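ATP phosphoribosyltransferase regulatory subunit (Thermotoga maritima, PDB 1USY) is probably required for the first step of histidine biosynthesis and may let histidine regulate ATP phosphoribosyltransferase activity by feedback. Local coordinates at residues E7-F12 and W74-V79; S22-P27 and E52-T57; K56-H61 and S69-W74; L93-V98 and E111-S116. One frame throughout, in Å; residues are numbered along the deposited sequence.

Contact 1 of 4, residues E7-F12 and W74-V79; sequences EKVFSF and WYADFV
Val9 is the first residue of 7-12 to touch 74-79, and it meets Ala76. Its CG1 lies 3.8 Å from Ala76 CB, and their CA atoms are 7.2 Å apart. CG1 is anti to the backbone N (chi1 -166°), which places this branch against the strand.

One turn further on, Phe12 makes the other half of the contact. Its ring extends from the helix until its CE2 reaches the strand. CE2 lies 4.1 Å from Trp74 CB and 3.9 Å from Tyr75 O. The side chains of Phe12 and Trp74 slide past each other in opposite directions.

The strand alternates in the usual way. Trp74 and Ala76 point their CB atoms at the helix. Tyr75 points away and offers only backbone to Phe12; its OH is hydrogen-bonded to Ser267. All five touching residues are buried, and apart from Tyr75 O the touching atoms are carbon. The helix runs nearly antiparallel to the strand, at 158°, with the two axes 9.8 Å apart.

Phe10 stacks on Phe10 of the second subunit, whose Phe6 meets the Trp74 ring edge-to-face. Helix 6-16, followed by strand 22-23 at this interface, is consistent with motif 1 of class II aminoacyl-tRNA synthetases. Within the chain, helix 6-16 packs on both strand 71-83 and helix 103-120, with Phe12 also touching Leu95, Ile112, Ile113 and Ser116.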
loop_
_atom_site.group_PDB
_atom_site.type_symbol
_atom_site.label_atom_id
_atom_site.label_comp_id
_atom_site.label_asym_id
_atom_site.label_seq_id
_atom_site.Cartn_x
_atom_site.Cartn_y
_atom_site.Cartn_z
ATOM N N GLU B 7 -6.272 -37.162 -2.339
ATOM C CA GLU B 7 -5.728 -38.513 -2.225
ATOM C C GLU B 7 -4.196 -38.458 -2.317
ATOM O O GLU B 7 -3.504 -39.233 -1.655
ATOM C CB GLU B 7 -6.254 -39.403 -3.356
ATOM C CG GLU B 7 -7.040 -40.637 -2.923
ATOM N N LYS B 8 -3.675 -37.550 -3.147
ATOM C CA LYS B 8 -2.232 -37.459 -3.383
ATOM C C LYS B 8 -1.561 -36.851 -2.156
ATOM O O LYS B 8 -0.504 -37.318 -1.699
ATOM C CB LYS B 8 -1.914 -36.692 -4.673
ATOM C CG LYS B 8 -1.998 -37.586 -5.934
ATOM C CD LYS B 8 -1.959 -36.826 -7.278
ATOM C CE LYS B 8 -2.187 -37.805 -8.451
ATOM N NZ LYS B 8 -2.690 -37.227 -9.742
ATOM N N VAL B 9 -2.234 -35.865 -1.581
ATOM C CA VAL B 9 -1.815 -35.277 -0.310
ATOM C C VAL B 9 -1.833 -36.283 0.847
ATOM O O VAL B 9 -0.877 -36.342 1.597
ATOM C CB VAL B 9 -2.616 -34.026 0.027
ATOM C CG1 VAL B 9 -1.966 -33.303 1.109
ATOM C CG2 VAL B 9 -2.669 -33.130 -1.192
ATOM N N PHE B 10 -2.887 -37.087 0.972
ATOM C CA PHE B 10 -2.947 -38.107 2.022
ATOM C C PHE B 10 -1.845 -39.144 1.854
ATOM O O PHE B 10 -1.190 -39.551 2.830
ATOM C CB PHE B 10 -4.300 -38.828 2.019
ATOM C CG PHE B 10 -4.337 -40.070 2.920
ATOM C CD1 PHE B 10 -4.424 -39.946 4.315
ATOM C CD2 PHE B 10 -4.282 -41.351 2.374
ATOM C CE1 PHE B 10 -4.467 -41.077 5.139
ATOM C CE2 PHE B 10 -4.318 -42.480 3.187
ATOM C CZ PHE B 10 -4.414 -42.333 4.580
ATOM N N SER B 11 -1.667 -39.582 0.606
ATOM C CA SER B 11 -0.668 -40.570 0.263
ATOM C C SER B 11 0.739 -40.116 0.672
ATOM O O SER B 11 1.466 -40.875 1.312
ATOM C CB SER B 11 -0.737 -40.859 -1.236
ATOM O OG SER B 11 0.283 -41.771 -1.643
ATOM N N PHE B 12 1.083 -38.879 0.309
ATOM C CA PHE B 12 2.379 -38.263 0.577
ATOM C C PHE B 12 2.611 -38.134 2.069
ATOM O O PHE B 12 3.694 -38.396 2.546
ATOM C CB PHE B 12 2.460 -36.868 -0.080
ATOM C CG PHE B 12 3.767 -36.181 0.137
ATOM C CD1 PHE B 12 4.893 -36.555 -0.606
ATOM C CD2 PHE B 12 3.880 -35.148 1.061
ATOM C CE1 PHE B 12 6.119 -35.938 -0.396
ATOM C CE2 PHE B 12 5.105 -34.490 1.272
ATOM C CZ PHE B 12 6.230 -34.894 0.549
ATOM N N TRP B 74 7.180 -32.377 6.920
ATOM C CA TRP B 74 6.579 -32.383 5.589
ATOM C C TRP B 74 5.563 -31.276 5.539
ATOM O O TRP B 74 4.969 -30.920 6.565
ATOM C CB TRP B 74 5.928 -33.736 5.250
ATOM C CG TRP B 74 4.707 -34.015 6.007
ATOM C CD1 TRP B 74 4.616 -34.655 7.208
ATOM C CD2 TRP B 74 3.376 -33.680 5.637
ATOM N NE1 TRP B 74 3.302 -34.743 7.613
ATOM C CE2 TRP B 74 2.516 -34.147 6.669
ATOM C CE3 TRP B 74 2.807 -33.029 4.542
ATOM C CZ2 TRP B 74 1.123 -33.969 6.635
ATOM C CZ3 TRP B 74 1.426 -32.837 4.521
ATOM C CH2 TRP B 74 0.599 -33.299 5.557
ATOM N N TYR B 75 5.361 -30.724 4.348
ATOM C CA TYR B 75 4.357 -29.695 4.141
ATOM C C TYR B 75 3.521 -29.972 2.890
ATOM O O TYR B 75 3.848 -30.901 2.111
ATOM C CB TYR B 75 5.011 -28.313 4.086
ATOM C CG TYR B 75 6.094 -28.207 3.052
ATOM C CD1 TYR B 75 5.785 -27.955 1.715
ATOM C CD2 TYR B 75 7.437 -28.381 3.396
ATOM C CE1 TYR B 75 6.775 -27.878 0.755
ATOM C CE2 TYR B 75 8.444 -28.292 2.429
ATOM C CZ TYR B 75 8.090 -28.038 1.113
ATOM O OH TYR B 75 9.050 -27.934 0.134
ATOM N N ALA B 76 2.457 -29.164 2.728
ATOM C CA ALA B 76 1.483 -29.211 1.645
ATOM C C ALA B 76 0.692 -27.908 1.601
ATOM O O ALA B 76 -0.364 -27.753 2.271
ATOM C CB ALA B 76 0.491 -30.433 1.811
ATOM N N ASP B 77 1.188 -26.967 0.809
ATOM C CA ASP B 77 0.555 -25.675 0.654
ATOM C C ASP B 77 1.012 -24.931 -0.612
ATOM O O ASP B 77 1.856 -25.397 -1.401
ATOM C CB ASP B 77 0.839 -24.824 1.885
ATOM C CG ASP B 77 -0.364 -23.964 2.315
ATOM O OD1 ASP B 77 -0.458 -23.712 3.526
ATOM O OD2 ASP B 77 -1.254 -23.492 1.557
ATOM N N PHE B 78 0.441 -23.757 -0.798
ATOM C CA PHE B 78 0.803 -22.919 -1.890
ATOM C C PHE B 78 2.127 -22.249 -1.609
ATOM O O PHE B 78 2.399 -21.904 -0.466
ATOM C CB PHE B 78 -0.295 -21.909 -2.116
ATOM C CG PHE B 78 -1.524 -22.509 -2.724
ATOM C CD1 PHE B 78 -2.673 -22.678 -1.982
ATOM C CD2 PHE B 78 -1.511 -22.951 -4.043
ATOM C CE1 PHE B 78 -3.814 -23.268 -2.576
ATOM C CE2 PHE B 78 -2.644 -23.523 -4.633
ATOM C CZ PHE B 78 -3.781 -23.684 -3.914
ATOM N N VAL B 79 2.970 -22.146 -2.651
ATOM C CA VAL B 79 4.191 -21.332 -2.646
ATOM C C VAL B 79 3.952 -20.292 -3.719
ATOM O O VAL B 79 3.509 -20.639 -4.799
ATOM C CB VAL B 79 5.407 -22.185 -2.990
ATOM C CG1 VAL B 79 6.667 -21.338 -3.114
ATOM C CG2 VAL B 79 5.577 -23.288 -1.955
#

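Contact 2 of 4, residues S22-P27 and E52-T57; sequences SPFFVP and EDFTKT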
loop_
_atom_site.group_PDB
_atom_site.type_symbol
_atom_site.label_atom_id
_atom_site.label_comp_id
_atom_site.label_asym_id
_atom_site.label_seq_id
_atom_site.Cartn_x
_atom_site.Cartn_y
_atom_site.Cartn_z
ATOM N N SER B 22 7.071 -34.817 10.300
ATOM C CA SER B 22 5.925 -34.343 11.015
ATOM C C SER B 22 5.308 -33.122 10.260
ATOM O O SER B 22 6.021 -32.415 9.543
ATOM C CB SER B 22 6.355 -34.090 12.468
ATOM O OG SER B 22 6.008 -32.808 12.859
ATOM N N PRO B 23 4.003 -32.877 10.386
ATOM C CA PRO B 23 3.346 -31.898 9.521
ATOM C C PRO B 23 3.725 -30.464 9.886
ATOM O O PRO B 23 4.006 -30.145 11.035
ATOM C CB PRO B 23 1.851 -32.177 9.724
ATOM C CG PRO B 23 1.753 -33.162 10.898
ATOM C CD PRO B 23 3.090 -33.436 11.396
ATOM N N PHE B 24 3.829 -29.610 8.889
ATOM C CA PHE B 24 4.249 -28.235 9.131
ATOM C C PHE B 24 3.323 -27.344 8.323
ATOM O O PHE B 24 3.492 -27.239 7.125
ATOM C CB PHE B 24 5.709 -28.055 8.705
ATOM C CG PHE B 24 6.198 -26.653 8.812
ATOM C CD1 PHE B 24 6.715 -26.181 10.002
ATOM C CD2 PHE B 24 6.144 -25.792 7.723
ATOM C CE1 PHE B 24 7.173 -24.850 10.111
ATOM C CE2 PHE B 24 6.584 -24.478 7.812
ATOM C CZ PHE B 24 7.108 -24.006 9.005
ATOM N N PHE B 25 2.324 -26.749 8.980
ATOM C CA PHE B 25 1.349 -25.859 8.329
ATOM C C PHE B 25 1.361 -24.491 8.952
ATOM O O PHE B 25 1.113 -24.362 10.147
ATOM C CB PHE B 25 -0.062 -26.417 8.438
ATOM C CG PHE B 25 -0.338 -27.551 7.505
ATOM C CD1 PHE B 25 0.167 -28.817 7.767
ATOM C CD2 PHE B 25 -1.094 -27.351 6.360
ATOM C CE1 PHE B 25 -0.080 -29.896 6.895
ATOM C CE2 PHE B 25 -1.344 -28.404 5.488
ATOM C CZ PHE B 25 -0.827 -29.711 5.781
ATOM N N VAL B 26 1.634 -23.477 8.128
ATOM C CA VAL B 26 1.710 -22.085 8.552
ATOM C C VAL B 26 1.010 -21.124 7.590
ATOM O O VAL B 26 0.811 -21.432 6.430
ATOM C CB VAL B 26 3.179 -21.592 8.724
ATOM C CG1 VAL B 26 3.886 -22.389 9.756
ATOM C CG2 VAL B 26 3.938 -21.635 7.402
ATOM N N PRO B 27 0.606 -19.957 8.099
ATOM C CA PRO B 27 0.037 -18.900 7.269
ATOM C C PRO B 27 0.901 -18.503 6.121
ATOM O O PRO B 27 2.096 -18.388 6.299
ATOM C CB PRO B 27 -0.045 -17.723 8.240
ATOM C CG PRO B 27 -0.280 -18.355 9.539
ATOM C CD PRO B 27 0.578 -19.605 9.528
ATOM N N GLU B 52 7.547 -17.769 -0.299
ATOM C CA GLU B 52 8.172 -17.877 -1.614
ATOM C C GLU B 52 9.081 -19.076 -1.649
ATOM O O GLU B 52 9.437 -19.547 -2.715
ATOM C CB GLU B 52 8.997 -16.636 -1.918
ATOM C CG GLU B 52 8.157 -15.445 -2.318
ATOM C CD GLU B 52 8.977 -14.241 -2.756
ATOM O OE1 GLU B 52 9.261 -13.347 -1.918
ATOM O OE2 GLU B 52 9.318 -14.168 -3.952
ATOM N N ASP B 53 9.455 -19.591 -0.489
ATOM C CA ASP B 53 10.376 -20.720 -0.456
ATOM C C ASP B 53 10.170 -21.486 0.829
ATOM O O ASP B 53 10.455 -20.951 1.911
ATOM C CB ASP B 53 11.834 -20.218 -0.536
ATOM C CG ASP B 53 12.857 -21.351 -0.559
ATOM O OD1 ASP B 53 12.618 -22.399 0.088
ATOM N N PHE B 54 9.701 -22.732 0.727
ATOM C CA PHE B 54 9.364 -23.488 1.932
ATOM C C PHE B 54 10.531 -23.711 2.855
ATOM O O PHE B 54 10.363 -23.658 4.075
ATOM C CB PHE B 54 8.609 -24.794 1.664
ATOM C CG PHE B 54 7.184 -24.736 2.111
ATOM C CD1 PHE B 54 6.168 -24.554 1.205
ATOM C CD2 PHE B 54 6.863 -24.769 3.463
ATOM C CE1 PHE B 54 4.837 -24.447 1.652
ATOM C CE2 PHE B 54 5.538 -24.675 3.909
ATOM C CZ PHE B 54 4.532 -24.498 3.006
ATOM N N THR B 55 11.725 -23.910 2.291
ATOM C CA THR B 55 12.883 -24.170 3.143
ATOM C C THR B 55 13.250 -22.893 3.864
ATOM O O THR B 55 13.578 -22.937 5.030
ATOM C CB THR B 55 14.072 -24.800 2.385
ATOM O OG1 THR B 55 14.735 -23.786 1.650
ATOM C CG2 THR B 55 13.572 -25.735 1.287
ATOM N N LYS B 56 13.120 -21.757 3.188
ATOM C CA LYS B 56 13.361 -20.456 3.801
ATOM C C LYS B 56 12.374 -20.263 4.958
ATOM O O LYS B 56 12.758 -19.884 6.050
ATOM C CB LYS B 56 13.214 -19.351 2.752
ATOM C CG LYS B 56 13.896 -18.011 3.075
ATOM C CD LYS B 56 14.170 -17.189 1.790
ATOM C CE LYS B 56 15.648 -16.769 1.628
ATOM N NZ LYS B 56 16.055 -16.743 0.183
ATOM N N THR B 57 11.111 -20.593 4.717
ATOM C CA THR B 57 10.076 -20.544 5.745
ATOM C C THR B 57 10.298 -21.507 6.909
ATOM O O THR B 57 10.170 -21.127 8.051
ATOM C CB THR B 57 8.711 -20.821 5.105
ATOM O OG1 THR B 57 8.289 -19.653 4.397
ATOM C CG2 THR B 57 7.648 -21.029 6.179
#
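Asp53 OD1 is gripped by several donors at the N-cap of helix 54-63, whose first turn packs on 22-27 through Phe54 and Thr57. Lys56 N donates to Asp53 OD1 at 3.2 Å, and Thr55 OG1 donates to the same oxygen at 3.0 Å. Both come from the same face of the carbonyl plane, Lys56 N from well above it. Thr55 N adds a weak bond. The cap fixes the start of the helix.

Across the contact everything is apolar. Phe24 swings its ring opposite the backbone N (chi1 175°), which sends it at the helix. The Phe24 and Phe54 rings meet at their edges: Phe24 CD2 is 4.0 Å from Phe54 CE2. Tyr75 stacks on Phe54. Phe25 makes backbone hydrogen bonds to the second subunit.

Thr57 turns its methyl, not its hydroxyl, to both partners. CG2 lies in the plane of the Phe24 ring, 4.0 Å from CE2, and meets Val26 CG2 tip to tip, also at 4.0 Å.

Contact 3 of 4, residues K56-H61 and S69-W74; sequences KTVLNH and SQIKVW
Val58 carries the helix side of this contact and meets Ile71 and Val73 with its methyl groups. A chi1 of 167° holds CG1 on the far side of CB from the backbone N, and this branch does most of the touching. CG1 sits 3.9 Å from Ile71 CG2 and 3.9 Å from Val73 CG2. One methyl of the helix thus bridges two residues on the same face of the strand.

The two strand partners are met differently. Val73 reaches toward Val58 tip to tip. With its CG1 at chi1 -64°, its CG2 falls between the backbone N and the carbonyl carbon, the crowded position. This CG2 also comes within 4.1 Å of Val58 CG2. Ile71 instead slides past Val58 in the opposite direction. It touches with the short CG2 branch and not with the longer CG1-CD1 arm.

Lys72, between them, points away from the helix, and its NZ forms a salt bridge with Glu108. The apolar patch continues into the dimer, as Met1 of the second subunit packs on Val58 and Ile71. Phe24 and Glu96 also touch Val58.

After helix 54-63 the chain turns back, so that strand 71-83 packs on the helix. Val73 pairs with Glu96, and Ile71 with Val98, on the antiparallel strand 86-98. The hairpin of strands 71-83 and 86-98 is consistent with motif 2 of the class II aminoacyl-tRNA synthetase fold.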
loop_
_atom_site.group_PDB
_atom_site.type_symbol
_atom_site.label_atom_id
_atom_site.label_comp_id
_atom_site.label_asym_id
_atom_site.label_seq_id
_atom_site.Cartn_x
_atom_site.Cartn_y
_atom_site.Cartn_z
ATOM N N LYS B 56 13.120 -21.757 3.188
ATOM C CA LYS B 56 13.361 -20.456 3.801
ATOM C C LYS B 56 12.374 -20.263 4.958
ATOM O O LYS B 56 12.758 -19.884 6.050
ATOM C CB LYS B 56 13.214 -19.351 2.752
ATOM C CG LYS B 56 13.896 -18.011 3.075
ATOM C CD LYS B 56 14.170 -17.189 1.790
ATOM C CE LYS B 56 15.648 -16.769 1.628
ATOM N NZ LYS B 56 16.055 -16.743 0.183
ATOM N N THR B 57 11.111 -20.593 4.717
ATOM C CA THR B 57 10.076 -20.544 5.745
ATOM C C THR B 57 10.298 -21.507 6.909
ATOM O O THR B 57 10.170 -21.127 8.051
ATOM C CB THR B 57 8.711 -20.821 5.105
ATOM O OG1 THR B 57 8.289 -19.653 4.397
ATOM C CG2 THR B 57 7.648 -21.029 6.179
ATOM N N VAL B 58 10.588 -22.762 6.623
ATOM C CA VAL B 58 10.731 -23.727 7.689
ATOM C C VAL B 58 11.926 -23.282 8.512
ATOM O O VAL B 58 11.930 -23.391 9.732
ATOM C CB VAL B 58 10.876 -25.152 7.124
ATOM C CG1 VAL B 58 11.350 -26.134 8.179
ATOM C CG2 VAL B 58 9.537 -25.623 6.497
ATOM N N LEU B 59 12.910 -22.693 7.840
ATOM C CA LEU B 59 14.143 -22.268 8.498
ATOM C C LEU B 59 14.030 -21.075 9.430
ATOM O O LEU B 59 14.737 -21.044 10.430
ATOM C CB LEU B 59 15.258 -22.032 7.491
ATOM C CG LEU B 59 16.236 -23.204 7.482
ATOM C CD1 LEU B 59 16.809 -23.370 6.110
ATOM C CD2 LEU B 59 17.332 -22.935 8.494
ATOM N N ASN B 60 13.176 -20.102 9.104
ATOM C CA ASN B 60 12.876 -19.021 10.035
ATOM C C ASN B 60 12.192 -19.535 11.292
ATOM O O ASN B 60 12.582 -19.177 12.390
ATOM C CB ASN B 60 12.011 -17.930 9.391
ATOM C CG ASN B 60 12.817 -16.955 8.550
ATOM O OD1 ASN B 60 13.961 -16.592 8.888
ATOM N ND2 ASN B 60 12.225 -16.523 7.436
ATOM N N HIS B 61 11.188 -20.393 11.121
ATOM C CA HIS B 61 10.417 -20.941 12.242
ATOM C C HIS B 61 11.182 -21.839 13.203
ATOM O O HIS B 61 10.768 -22.025 14.334
ATOM C CB HIS B 61 9.201 -21.674 11.715
ATOM C CG HIS B 61 8.167 -20.756 11.152
ATOM N ND1 HIS B 61 6.830 -20.865 11.458
ATOM C CD2 HIS B 61 8.276 -19.699 10.312
ATOM C CE1 HIS B 61 6.158 -19.921 10.821
ATOM N NE2 HIS B 61 7.012 -19.206 10.115
ATOM N N SER B 69 16.807 -26.979 17.430
ATOM C CA SER B 69 16.035 -28.212 17.294
ATOM C C SER B 69 16.153 -28.966 15.963
ATOM O O SER B 69 16.148 -28.382 14.879
ATOM C CB SER B 69 14.548 -27.948 17.616
ATOM O OG SER B 69 14.018 -26.879 16.837
ATOM N N GLN B 70 16.244 -30.283 16.078
ATOM C CA GLN B 70 16.182 -31.164 14.929
ATOM C C GLN B 70 14.775 -31.114 14.320
ATOM O O GLN B 70 13.814 -31.575 14.912
ATOM C CB GLN B 70 16.565 -32.599 15.327
ATOM C CG GLN B 70 17.562 -32.703 16.493
ATOM C CD GLN B 70 19.014 -32.784 16.020
ATOM O OE1 GLN B 70 19.419 -33.782 15.431
ATOM N NE2 GLN B 70 19.791 -31.742 16.279
ATOM N N ILE B 71 14.673 -30.514 13.145
ATOM C CA ILE B 71 13.430 -30.386 12.392
ATOM C C ILE B 71 13.345 -31.453 11.299
ATOM O O ILE B 71 14.253 -31.562 10.482
ATOM C CB ILE B 71 13.379 -28.971 11.779
ATOM C CG1 ILE B 71 12.478 -28.094 12.630
ATOM C CG2 ILE B 71 12.905 -28.980 10.320
ATOM C CD1 ILE B 71 13.220 -27.301 13.657
ATOM N N LYS B 72 12.264 -32.238 11.313
ATOM C CA LYS B 72 11.967 -33.234 10.279
ATOM C C LYS B 72 10.531 -33.076 9.849
ATOM O O LYS B 72 9.665 -33.780 10.374
ATOM C CB LYS B 72 12.151 -34.662 10.793
ATOM C CG LYS B 72 12.773 -35.582 9.777
ATOM C CD LYS B 72 12.789 -37.030 10.202
ATOM C CE LYS B 72 13.589 -37.835 9.189
ATOM N NZ LYS B 72 13.590 -39.311 9.442
ATOM N N VAL B 73 10.270 -32.182 8.892
ATOM C CA VAL B 73 8.881 -31.857 8.543
ATOM C C VAL B 73 8.483 -32.185 7.121
ATOM O O VAL B 73 9.332 -32.266 6.237
ATOM C CB VAL B 73 8.549 -30.355 8.767
ATOM C CG1 VAL B 73 8.661 -30.002 10.244
ATOM C CG2 VAL B 73 9.407 -29.444 7.862
ATOM N N TRP B 74 7.180 -32.377 6.920
ATOM C CA TRP B 74 6.579 -32.383 5.589
ATOM C C TRP B 74 5.563 -31.276 5.539
ATOM O O TRP B 74 4.969 -30.920 6.565
ATOM C CB TRP B 74 5.928 -33.736 5.250
ATOM C CG TRP B 74 4.707 -34.015 6.007
ATOM C CD1 TRP B 74 4.616 -34.655 7.208
ATOM C CD2 TRP B 74 3.376 -33.680 5.637
ATOM N NE1 TRP B 74 3.302 -34.743 7.613
ATOM C CE2 TRP B 74 2.516 -34.147 6.669
ATOM C CE3 TRP B 74 2.807 -33.029 4.542
ATOM C CZ2 TRP B 74 1.123 -33.969 6.635
ATOM C CZ3 TRP B 74 1.426 -32.837 4.521
ATOM C CH2 TRP B 74 0.599 -33.299 5.557
#

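Contact 4 of 4, residues L93-V98 and E111-S116; sequences LGLEKV and EIIVES
Leu95 on strand 86-98 packs against Ile112 and Ile113 of helix 103-120. The helix belongs to a beta-alpha-beta crossover. It links strand 86-98 to strand 125-131, which runs parallel to it in the same sheet with three strands between them.

The Leu95 CB points at the helix. From there CG is anti to the carbonyl carbon (chi1 -46°) and lies 3.7 Å from Ile113 CD1. The branch then divides. CD1 goes to the helix and touches both isoleucines: the CD1 of Ile113, and the CB of Ile112 at 3.7 Å, with both CG2 and CD1 of Ile112 at 3.8 Å. CD2 turns to helix 6-16 and strand 71-83, where it packs near Phe12 and Trp74.

The two isoleucines are used differently. Ile112 meets CD1 of Leu95 with its base and both branches. Ile113 touches with CD1 at the end of its chain, and runs past Leu95 the opposite way.

All three residues are buried, and no other chain of the assembly touches the two segments. Leu95 is paired through its backbone with Gly266 on the next strand. One helix turn beyond Ile112, Ser116 bonds back to the helix backbone. Its OG donates to Ile112 O at 2.7 Å, while Ser116 N reaches that oxygen from the opposite face at 2.8 Å.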
loop_
_atom_site.group_PDB
_atom_site.type_symbol
_atom_site.label_atom_id
_atom_site.label_comp_id
_atom_site.label_asym_id
_atom_site.label_seq_id
_atom_site.Cartn_x
_atom_site.Cartn_y
_atom_site.Cartn_z
ATOM N N LEU B 93 4.122 -30.112 -2.475
ATOM C CA LEU B 93 4.329 -31.097 -1.426
ATOM C C LEU B 93 5.803 -31.148 -1.134
ATOM O O LEU B 93 6.583 -31.176 -2.048
ATOM C CB LEU B 93 3.842 -32.486 -1.849
ATOM C CG LEU B 93 2.368 -32.582 -2.217
ATOM C CD1 LEU B 93 1.889 -34.047 -2.457
ATOM C CD2 LEU B 93 1.508 -31.919 -1.161
ATOM N N GLY B 94 6.203 -31.174 0.131
ATOM C CA GLY B 94 7.624 -31.240 0.421
ATOM C C GLY B 94 8.122 -31.709 1.765
ATOM O O GLY B 94 7.368 -31.911 2.719
ATOM N N LEU B 95 9.428 -31.912 1.822
ATOM C CA LEU B 95 10.076 -32.417 3.020
ATOM C C LEU B 95 11.225 -31.496 3.327
ATOM O O LEU B 95 11.712 -30.765 2.473
ATOM C CB LEU B 95 10.600 -33.835 2.835
ATOM C CG LEU B 95 9.698 -34.872 2.182
ATOM C CD1 LEU B 95 10.491 -36.145 1.754
ATOM C CD2 LEU B 95 8.538 -35.209 3.115
ATOM N N GLU B 96 11.665 -31.556 4.570
ATOM C CA GLU B 96 12.746 -30.744 5.060
ATOM C C GLU B 96 13.331 -31.472 6.285
ATOM O O GLU B 96 12.616 -31.705 7.262
ATOM C CB GLU B 96 12.159 -29.390 5.419
ATOM C CG GLU B 96 13.005 -28.203 5.041
ATOM C CD GLU B 96 13.345 -28.143 3.568
ATOM O OE1 GLU B 96 14.529 -28.354 3.264
ATOM O OE2 GLU B 96 12.460 -27.845 2.725
ATOM N N LYS B 97 14.597 -31.893 6.206
ATOM C CA LYS B 97 15.333 -32.424 7.375
ATOM C C LYS B 97 16.575 -31.575 7.712
ATOM O O LYS B 97 17.516 -31.484 6.935
ATOM C CB LYS B 97 15.720 -33.881 7.178
ATOM C CG LYS B 97 16.826 -34.350 8.088
ATOM C CD LYS B 97 16.404 -35.344 9.162
ATOM C CE LYS B 97 17.649 -35.680 10.031
ATOM N NZ LYS B 97 17.465 -36.670 11.102
ATOM N N VAL B 98 16.544 -30.916 8.859
ATOM C CA VAL B 98 17.671 -30.121 9.318
ATOM C C VAL B 98 17.883 -30.498 10.767
ATOM O O VAL B 98 16.996 -30.235 11.592
ATOM C CB VAL B 98 17.385 -28.600 9.296
ATOM C CG1 VAL B 98 18.627 -27.811 9.699
ATOM C CG2 VAL B 98 16.854 -28.148 7.945
ATOM N N GLU B 111 13.808 -40.628 -1.503
ATOM C CA GLU B 111 13.070 -41.839 -1.714
ATOM C C GLU B 111 11.585 -41.526 -1.679
ATOM O O GLU B 111 10.846 -41.974 -2.556
ATOM C CB GLU B 111 13.544 -42.947 -0.768
ATOM C CG GLU B 111 12.537 -43.464 0.244
ATOM C CD GLU B 111 11.412 -44.233 -0.407
ATOM O OE1 GLU B 111 11.722 -45.127 -1.237
ATOM O OE2 GLU B 111 10.227 -43.927 -0.105
ATOM N N ILE B 112 11.165 -40.691 -0.730
ATOM C CA ILE B 112 9.772 -40.225 -0.667
ATOM C C ILE B 112 9.346 -39.348 -1.877
ATOM O O ILE B 112 8.299 -39.598 -2.457
ATOM C CB ILE B 112 9.515 -39.494 0.664
ATOM C CG1 ILE B 112 9.789 -40.413 1.831
ATOM C CG2 ILE B 112 8.102 -38.955 0.754
ATOM C CD1 ILE B 112 9.900 -39.669 3.134
ATOM N N ILE B 113 10.149 -38.352 -2.249
ATOM C CA ILE B 113 9.802 -37.471 -3.360
ATOM C C ILE B 113 9.708 -38.295 -4.654
ATOM O O ILE B 113 8.723 -38.204 -5.376
ATOM C CB ILE B 113 10.815 -36.278 -3.532
ATOM C CG1 ILE B 113 10.764 -35.233 -2.407
ATOM C CG2 ILE B 113 10.553 -35.535 -4.841
ATOM C CD1 ILE B 113 9.601 -35.259 -1.542
ATOM N N VAL B 114 10.727 -39.104 -4.939
ATOM C CA VAL B 114 10.726 -39.924 -6.154
ATOM C C VAL B 114 9.536 -40.882 -6.143
ATOM O O VAL B 114 8.780 -40.942 -7.132
ATOM C CB VAL B 114 12.056 -40.738 -6.338
ATOM C CG1 VAL B 114 11.923 -41.843 -7.402
ATOM C CG2 VAL B 114 13.231 -39.820 -6.652
ATOM N N GLU B 115 9.370 -41.643 -5.054
ATOM C CA GLU B 115 8.254 -42.598 -4.982
ATOM C C GLU B 115 6.926 -41.872 -5.179
ATOM O O GLU B 115 6.031 -42.382 -5.904
ATOM C CB GLU B 115 8.217 -43.356 -3.669
ATOM C CG GLU B 115 7.025 -44.285 -3.560
ATOM C CD GLU B 115 6.939 -44.972 -2.226
ATOM O OE1 GLU B 115 7.942 -44.998 -1.501
ATOM O OE2 GLU B 115 5.862 -45.506 -1.893
ATOM N N SER B 116 6.814 -40.692 -4.558
ATOM C CA SER B 116 5.634 -39.853 -4.722
ATOM C C SER B 116 5.439 -39.418 -6.162
ATOM O O SER B 116 4.313 -39.395 -6.660
ATOM C CB SER B 116 5.694 -38.618 -3.822
ATOM O OG SER B 116 5.663 -39.030 -2.469
#

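Overall arrangement
All four contacts are buried, and apolar groups make nearly every touch. Contacts 1 and 3 use opposite faces of strand 71-83: helix 6-16 takes the face of Trp74 and Ala76, helix 54-63 that of Ile71 and Val73. Contact 2 shares helix 54-63 with contact 3 and joins it to the segment beside strand 71-83; Trp74 N and Ser22 O probably bond there. It differs by its edge-to-edge rings and polar helix cap. Contact 4 lies on the next strand, its centre about 11 Å from the centre of the chain against 16 to 17 Å for the others, and involves no other chain. Contacts 1 to 3 touch the second subunit. Phe12 joins contacts 1 and 4.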